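Local structure of alginate lyase, family PL7 (Zobellia galactanivorans, 4BE3) at residues A[226-229]-A[230-233]; A[247-251]-A[252-256]. The protein cleaves alginate as an exolytic lyase of polysaccharide lyase family 7, probably acting on both mannuronate and guluronate residues. All blocks are in the same frame, centred on the assembly; numbering follows the deposited sequence.

Interaction 1: residues A[226-229]-A[230-233]; sequences DIPQ and QIKT
Ile-227 meets Ile-231 at the start of the short helix 229-234, where Pro-228 occupies the N-cap position and the chain turns from loop into helix. Ile-231 can be followed outward from its backbone. Its CB lies 3.4 Å from CG2 of Ile-227, tighter than usual carbon contact, and also faces the carbonyl oxygen of Pro-228. CG2 of Ile-231 presses on the same methyl of Ile-227, which thus meets CB and both branches. CG1, set anti to the carbonyl carbon (chi1 -60°), also comes 3.7 Å from CD of Pro-228, and the two side chains lie side by side, pointing the same way. CD1, the tip, runs on past the proline without a close partner in 226-229. The two isoleucines instead cross at about a right angle. Trp-152 and Tyr-154 of the same chain touch both Pro-228 and Ile-231, which places this apolar patch against strand 153-157 and the loop before it.

The backbone closes the first turn. Pro-228 O accepts from Ile-231 N at 2.9 Å, and more weakly from Lys-232 N. Gln-229 O takes a straighter bond from Thr-233 N (N-H...O 166°). On the exposed side the bent chain of Gln-229 brings its amide near Thr-233, and one water bridges them, 2.7 Å from Gln-229 NE2 and 2.6 Å from Thr-233 OG1.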
ATOM      1  N   ASP A 226      20.172  22.134  15.027  1.00 47.78           N
ATOM      2  CA  ASP A 226      19.036  21.289  15.378  1.00 45.28           C
ATOM      3  C   ASP A 226      19.367  19.885  15.911  1.00 40.44           C
ATOM      4  O   ASP A 226      18.468  19.202  16.385  1.00 34.59           O
ATOM      5  CB  ASP A 226      18.142  21.055  14.141  1.00 45.75           C
ATOM      6  CG  ASP A 226      17.458  22.322  13.634  1.00 54.31           C
ATOM      7  OD1 ASP A 226      16.922  23.094  14.441  1.00 50.56           O
ATOM      8  OD2 ASP A 226      17.463  22.523  12.396  1.00 55.90           O
ATOM      9  N   ILE A 227      20.617  19.448  15.895  1.00 37.78           N
ATOM     10  CA  ILE A 227      20.887  18.114  16.448  1.00 32.40           C
ATOM     11  C   ILE A 227      20.609  18.107  17.940  1.00 32.64           C
ATOM     12  O   ILE A 227      21.166  18.941  18.678  1.00 33.79           O
ATOM     13  CB  ILE A 227      22.341  17.735  16.137  1.00 36.31           C
ATOM     14  CG1 ILE A 227      22.610  17.801  14.636  1.00 35.07           C
ATOM     15  CG2 ILE A 227      22.778  16.421  16.867  1.00 35.36           C
ATOM     16  CD1 ILE A 227      24.018  17.390  14.242  1.00 39.58           C
ATOM     17  N   PRO A 228      19.778  17.218  18.446  1.00 31.69           N
ATOM     18  CA  PRO A 228      19.551  17.271  19.905  1.00 29.26           C
ATOM     19  C   PRO A 228      20.830  17.073  20.790  1.00 33.34           C
ATOM     20  O   PRO A 228      21.767  16.363  20.448  1.00 28.58           O
ATOM     21  CB  PRO A 228      18.602  16.077  20.150  1.00 32.52           C
ATOM     22  CG  PRO A 228      17.899  15.855  18.844  1.00 31.46           C
ATOM     23  CD  PRO A 228      18.942  16.206  17.778  1.00 29.38           C
ATOM     24  N   GLN A 229      20.825  17.674  21.974  1.00 30.72           N
ATOM     25  CA  GLN A 229      21.937  17.355  22.896  1.00 29.27           C
ATOM     26  C   GLN A 229      22.130  15.905  23.176  1.00 29.86           C
ATOM     27  O   GLN A 229      23.290  15.447  23.424  1.00 27.61           O
ATOM     28  CB  GLN A 229      21.700  18.127  24.237  1.00 35.07           C
ATOM     29  CG  GLN A 229      23.024  18.248  25.108  1.00 34.74           C
ATOM     30  CD  GLN A 229      24.135  19.180  24.481  1.00 37.09           C
ATOM     31  OE1 GLN A 229      23.837  20.006  23.631  1.00 40.80           O
ATOM     32  NE2 GLN A 229      25.456  19.000  24.877  1.00 34.25           N
ATOM     33  N   GLN A 230      21.044  15.064  23.128  1.00 25.23           N
ATOM     34  CA  GLN A 230      21.203  13.682  23.374  1.00 23.90           C
ATOM     35  C   GLN A 230      22.182  13.081  22.370  1.00 22.64           C
ATOM     36  O   GLN A 230      22.933  12.178  22.780  1.00 23.62           O
ATOM     37  CB  GLN A 230      19.828  12.930  23.191  1.00 24.06           C
ATOM     38  CG  GLN A 230      20.023  11.395  23.427  1.00 26.11           C
ATOM     39  CD  GLN A 230      18.696  10.663  23.068  1.00 28.32           C
ATOM     40  OE1 GLN A 230      17.629  10.714  23.873  1.00 31.95           O
ATOM     41  NE2 GLN A 230      18.669  10.181  21.869  1.00 22.79           N
ATOM     42  N   ILE A 231      22.121  13.565  21.132  1.00 24.47           N
ATOM     43  CA  ILE A 231      22.986  12.969  20.041  1.00 25.35           C
ATOM     44  C   ILE A 231      24.454  13.419  20.345  1.00 23.60           C
ATOM     45  O   ILE A 231      25.351  12.637  20.357  1.00 24.45           O
ATOM     46  CB  ILE A 231      22.655  13.530  18.684  1.00 26.23           C
ATOM     47  CG1 ILE A 231      21.171  13.251  18.274  1.00 34.49           C
ATOM     48  CG2 ILE A 231      23.666  13.014  17.641  1.00 25.32           C
ATOM     49  CD1 ILE A 231      20.704  11.959  18.700  1.00 26.02           C
ATOM     50  N   LYS A 232      24.617  14.701  20.685  1.00 25.47           N
ATOM     51  CA  LYS A 232      26.041  15.223  20.926  1.00 24.94           C
ATOM     52  C   LYS A 232      26.626  14.384  22.022  1.00 22.33           C
ATOM     53  O   LYS A 232      27.856  14.016  21.980  1.00 24.73           O
ATOM     54  CB  LYS A 232      25.982  16.659  21.434  1.00 28.91           C
ATOM     55  CG  LYS A 232      25.114  17.452  20.475  1.00 42.41           C
ATOM     56  CD  LYS A 232      25.777  18.235  19.357  1.00 53.82           C
ATOM     57  CE  LYS A 232      25.271  19.695  19.493  1.00 64.97           C
ATOM     58  NZ  LYS A 232      26.184  20.742  18.865  1.00 82.04           N
ATOM     59  N   THR A 233      25.844  14.121  23.097  1.00 23.41           N
ATOM     60  CA  THR A 233      26.314  13.362  24.228  1.00 23.05           C
ATOM     61  C   THR A 233      26.520  11.861  23.870  1.00 24.45           C
ATOM     62  O   THR A 233      27.603  11.283  24.138  1.00 23.46           O
ATOM     63  CB  THR A 233      25.288  13.442  25.397  1.00 26.62           C
ATOM     64  OG1 THR A 233      25.340  14.821  25.821  1.00 31.93           O
ATOM     65  CG2 THR A 233      25.839  12.581  26.660  1.00 33.80           C
TER
HETATM   66  O   HOH W   1      26.420  17.128  26.523  1.00 30.22           O

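Interaction 2: residues A[247-251]-A[252-256]. With SRT (S,R meso-tartaric acid), chain C.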
ATOM      1  N   ASN A 247      13.089  16.759   3.478  1.00 30.63           N
ATOM      2  CA  ASN A 247      11.774  16.064   3.401  1.00 31.57           C
ATOM      3  C   ASN A 247      11.792  14.702   4.031  1.00 30.16           C
ATOM      4  O   ASN A 247      10.876  13.844   3.790  1.00 29.61           O
ATOM      5  CB  ASN A 247      11.288  15.933   1.976  1.00 35.17           C
ATOM      6  CG  ASN A 247      11.045  17.329   1.331  1.00 46.41           C
ATOM      7  OD1 ASN A 247      11.464  17.526   0.208  1.00 50.63           O
ATOM      8  ND2 ASN A 247      10.429  18.300   2.071  1.00 44.58           N
ATOM      9  N   ALA A 248      12.816  14.502   4.892  1.00 29.54           N
ATOM     10  CA  ALA A 248      12.901  13.263   5.677  1.00 27.34           C
ATOM     11  C   ALA A 248      12.616  12.014   4.817  1.00 25.85           C
ATOM     12  O   ALA A 248      13.398  11.663   3.917  1.00 26.68           O
ATOM     13  CB  ALA A 248      11.966  13.312   6.927  1.00 25.62           C
ATOM     14  N   TYR A 249      11.577  11.222   5.166  1.00 23.07           N
ATOM     15  CA  TYR A 249      11.417   9.954   4.463  1.00 22.07           C
ATOM     16  C   TYR A 249      10.266  10.145   3.375  1.00 24.64           C
ATOM     17  O   TYR A 249       9.703   9.139   2.970  1.00 23.71           O
ATOM     18  CB  TYR A 249      10.917   8.907   5.461  1.00 21.69           C
ATOM     19  CG  TYR A 249      12.108   8.424   6.335  1.00 23.44           C
ATOM     20  CD1 TYR A 249      12.977   7.445   5.809  1.00 24.44           C
ATOM     21  CD2 TYR A 249      12.417   9.019   7.556  1.00 22.08           C
ATOM     22  CE1 TYR A 249      14.039   6.955   6.534  1.00 22.76           C
ATOM     23  CE2 TYR A 249      13.496   8.507   8.320  1.00 22.83           C
ATOM     24  CZ  TYR A 249      14.257   7.524   7.812  1.00 22.41           C
ATOM     25  OH  TYR A 249      15.348   6.999   8.470  1.00 24.47           O
ATOM     26  N   ALA A 250       9.833  11.412   3.137  1.00 24.69           N
ATOM     27  CA  ALA A 250       8.765  11.610   2.018  1.00 26.50           C
ATOM     28  C   ALA A 250       9.105  10.773   0.773  1.00 27.82           C
ATOM     29  O   ALA A 250      10.273  10.793   0.308  1.00 26.98           O
ATOM     30  CB  ALA A 250       8.691  13.065   1.678  1.00 27.55           C
ATOM     31  N   GLY A 251       8.151   9.915   0.327  1.00 27.57           N
ATOM     32  CA  GLY A 251       8.285   9.202  -0.921  1.00 28.87           C
ATOM     33  C   GLY A 251       9.254   8.034  -0.874  1.00 29.28           C
ATOM     34  O   GLY A 251       9.560   7.391  -1.878  1.00 30.20           O
ATOM     35  N   GLU A 252       9.797   7.754   0.296  1.00 26.24           N
ATOM     36  CA  GLU A 252      10.776   6.642   0.406  1.00 26.30           C
ATOM     37  C   GLU A 252      10.054   5.357   0.757  1.00 24.22           C
ATOM     38  O   GLU A 252       9.304   5.237   1.827  1.00 26.24           O
ATOM     39  CB  GLU A 252      11.902   6.938   1.491  1.00 30.38           C
ATOM     40  CG  GLU A 252      13.128   6.122   1.040  1.00 34.99           C
ATOM     41  CD  GLU A 252      14.339   6.557   1.749  1.00 43.98           C
ATOM     42  OE1 GLU A 252      14.507   6.040   2.939  1.00 40.41           O
ATOM     43  OE2 GLU A 252      15.070   7.429   1.221  1.00 38.02           O
ATOM     44  N   ILE A 253      10.297   4.311  -0.041  1.00 23.15           N
ATOM     45  CA  ILE A 253       9.508   3.086   0.194  1.00 22.35           C
ATOM     46  C   ILE A 253       9.957   2.371   1.472  1.00 24.60           C
ATOM     47  O   ILE A 253      11.147   2.235   1.720  1.00 24.42           O
ATOM     48  CB  ILE A 253       9.676   2.125  -0.965  1.00 26.11           C
ATOM     49  CG1 ILE A 253       8.930   2.797  -2.244  1.00 25.77           C
ATOM     50  CG2 ILE A 253       9.023   0.758  -0.736  1.00 23.67           C
ATOM     51  CD1 ILE A 253       9.419   2.198  -3.593  1.00 27.03           C
ATOM     52  N   GLN A 254       8.974   1.938   2.251  1.00 21.24           N
ATOM     53  CA  GLN A 254       9.282   1.205   3.528  1.00 26.94           C
ATOM     54  C   GLN A 254       8.305   0.184   3.892  1.00 23.74           C
ATOM     55  O   GLN A 254       7.359  -0.091   3.094  1.00 23.28           O
ATOM     56  CB  GLN A 254       9.274   2.126   4.596  1.00 27.07           C
ATOM     57  CG  GLN A 254       8.133   2.945   4.741  1.00 27.92           C
ATOM     58  CD  GLN A 254       8.877   4.221   5.150  1.00 38.97           C
ATOM     59  OE1 GLN A 254      10.135   4.572   4.711  1.00 50.69           O
ATOM     60  NE2 GLN A 254       8.263   4.819   6.129  1.00 35.11           N
ATOM     61  N   TYR A 255       8.589  -0.552   4.986  1.00 21.88           N
ATOM     62  CA  TYR A 255       7.703  -1.590   5.365  1.00 19.89           C
ATOM     63  C   TYR A 255       7.851  -1.895   6.847  1.00 21.25           C
ATOM     64  O   TYR A 255       8.886  -1.490   7.450  1.00 20.74           O
ATOM     65  CB  TYR A 255       7.934  -2.883   4.553  1.00 21.18           C
ATOM     66  CG  TYR A 255       9.363  -3.392   4.594  1.00 23.01           C
ATOM     67  CD1 TYR A 255      10.277  -2.970   3.634  1.00 25.63           C
ATOM     68  CD2 TYR A 255       9.777  -4.359   5.557  1.00 23.79           C
ATOM     69  CE1 TYR A 255      11.579  -3.498   3.614  1.00 28.12           C
ATOM     70  CE2 TYR A 255      11.066  -4.867   5.558  1.00 27.25           C
ATOM     71  CZ  TYR A 255      11.969  -4.417   4.595  1.00 32.02           C
ATOM     72  OH  TYR A 255      13.257  -4.893   4.554  1.00 33.82           O
ATOM     73  N   PHE A 256       6.851  -2.501   7.424  1.00 19.03           N
ATOM     74  CA  PHE A 256       6.966  -2.857   8.873  1.00 19.94           C
ATOM     75  C   PHE A 256       7.762  -4.063   9.094  1.00 21.19           C
ATOM     76  O   PHE A 256       7.868  -4.969   8.226  1.00 21.52           O
ATOM     77  CB  PHE A 256       5.578  -3.152   9.501  1.00 18.78           C
ATOM     78  CG  PHE A 256       4.730  -1.903   9.644  1.00 18.48           C
ATOM     79  CD1 PHE A 256       5.148  -0.931  10.490  1.00 17.75           C
ATOM     80  CD2 PHE A 256       3.491  -1.718   8.952  1.00 18.54           C
ATOM     81  CE1 PHE A 256       4.380   0.240  10.739  1.00 18.56           C
ATOM     82  CE2 PHE A 256       2.635  -0.596   9.222  1.00 18.91           C
ATOM     83  CZ  PHE A 256       3.136   0.442  10.067  1.00 20.10           C
TER
HETATM   84  O1  SRT C 400      17.544  -5.023   7.085  0.60 26.28           O
HETATM   85  O11 SRT C 400      15.471  -5.068   8.094  0.60 25.45           O
HETATM   86  C1  SRT C 400      16.366  -5.422   7.301  0.60 26.27           C
HETATM   87  C2  SRT C 400      15.796  -6.635   6.649  0.60 32.90           C
HETATM   88  O2  SRT C 400      14.460  -6.562   6.105  0.60 26.15           O
HETATM   89  C3  SRT C 400      16.716  -7.809   6.434  0.60 28.52           C
HETATM   90  O3  SRT C 400      16.449  -8.257   7.694  0.60 24.81           O
HETATM   91  C4  SRT C 400      16.442  -8.741   5.340  0.60 31.08           C
HETATM   92  O4  SRT C 400      15.972  -9.855   5.545  0.60 31.20           O
HETATM   93  O41 SRT C 400      16.537  -8.360   4.175  0.60 30.58           O
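Tyr-249 and Glu-252 are joined first through the backbone, as the ends of a type II beta turn. Glu-252 N donates to Tyr-249 O at 3.0 Å. Gly-251 takes the positive-phi position (phi 76°) of this turn, which overlaps a type II' turn from Asn-247 to Ala-250 closed by Ala-250 N and Asn-247 O.

Between side chains the contact is polar against aromatic. OE1 of Glu-252 sits at the edge of the Tyr-249 ring, near its plane and 3.5 Å from CD1, while ring and carboxylate planes stand 89° apart. An extended chain, with CG anti to the backbone N (chi1 -154°), carries the carboxylate there. Both groups have firmer polar partners: Ser-112 OG bonds Glu-252 OE1, and Tyr-249 OH bonds the backbone oxygen of Glu-141.

Ligand binding belongs to strand 254-258, in the concave sheet of this jelly-roll lyase. Tyr-255 OH shares a 2.6 Å hydrogen bond with O2 of the bound meso-tartrate, and that oxygen lies at the ring edge, in its plane. The ring stacks on His-73. A phenylalanine in its place would probably leave the tartrate hydroxyl without this mate. Thr-60 and Lys-257 also bond the tartrate, and this polar lining is consistent with a groove suited to the hydroxyls and carboxylates of alginate.

Interaction 1 comes first along the chain, and the loop that leaves helix 229-234 leads on to strand 254-258 and interaction 2. Their centres lie 23 Å apart and their nearest atoms about 11 Å, so they do not touch. Both belong to the alginate lyase domain, yet they serve different parts of the fold. Residues 226-233 form a peripheral helix start leaning on strand 153-157, toward one end of the ten-stranded antiparallel sheet. Residues 247-256 lead into a strand of that same sheet, paired with strands 65-70 and 104-112, and reach the tartrate pocket. The first contact thus borders the sheet, whereas the second brings a ligand-binding tyrosine into it.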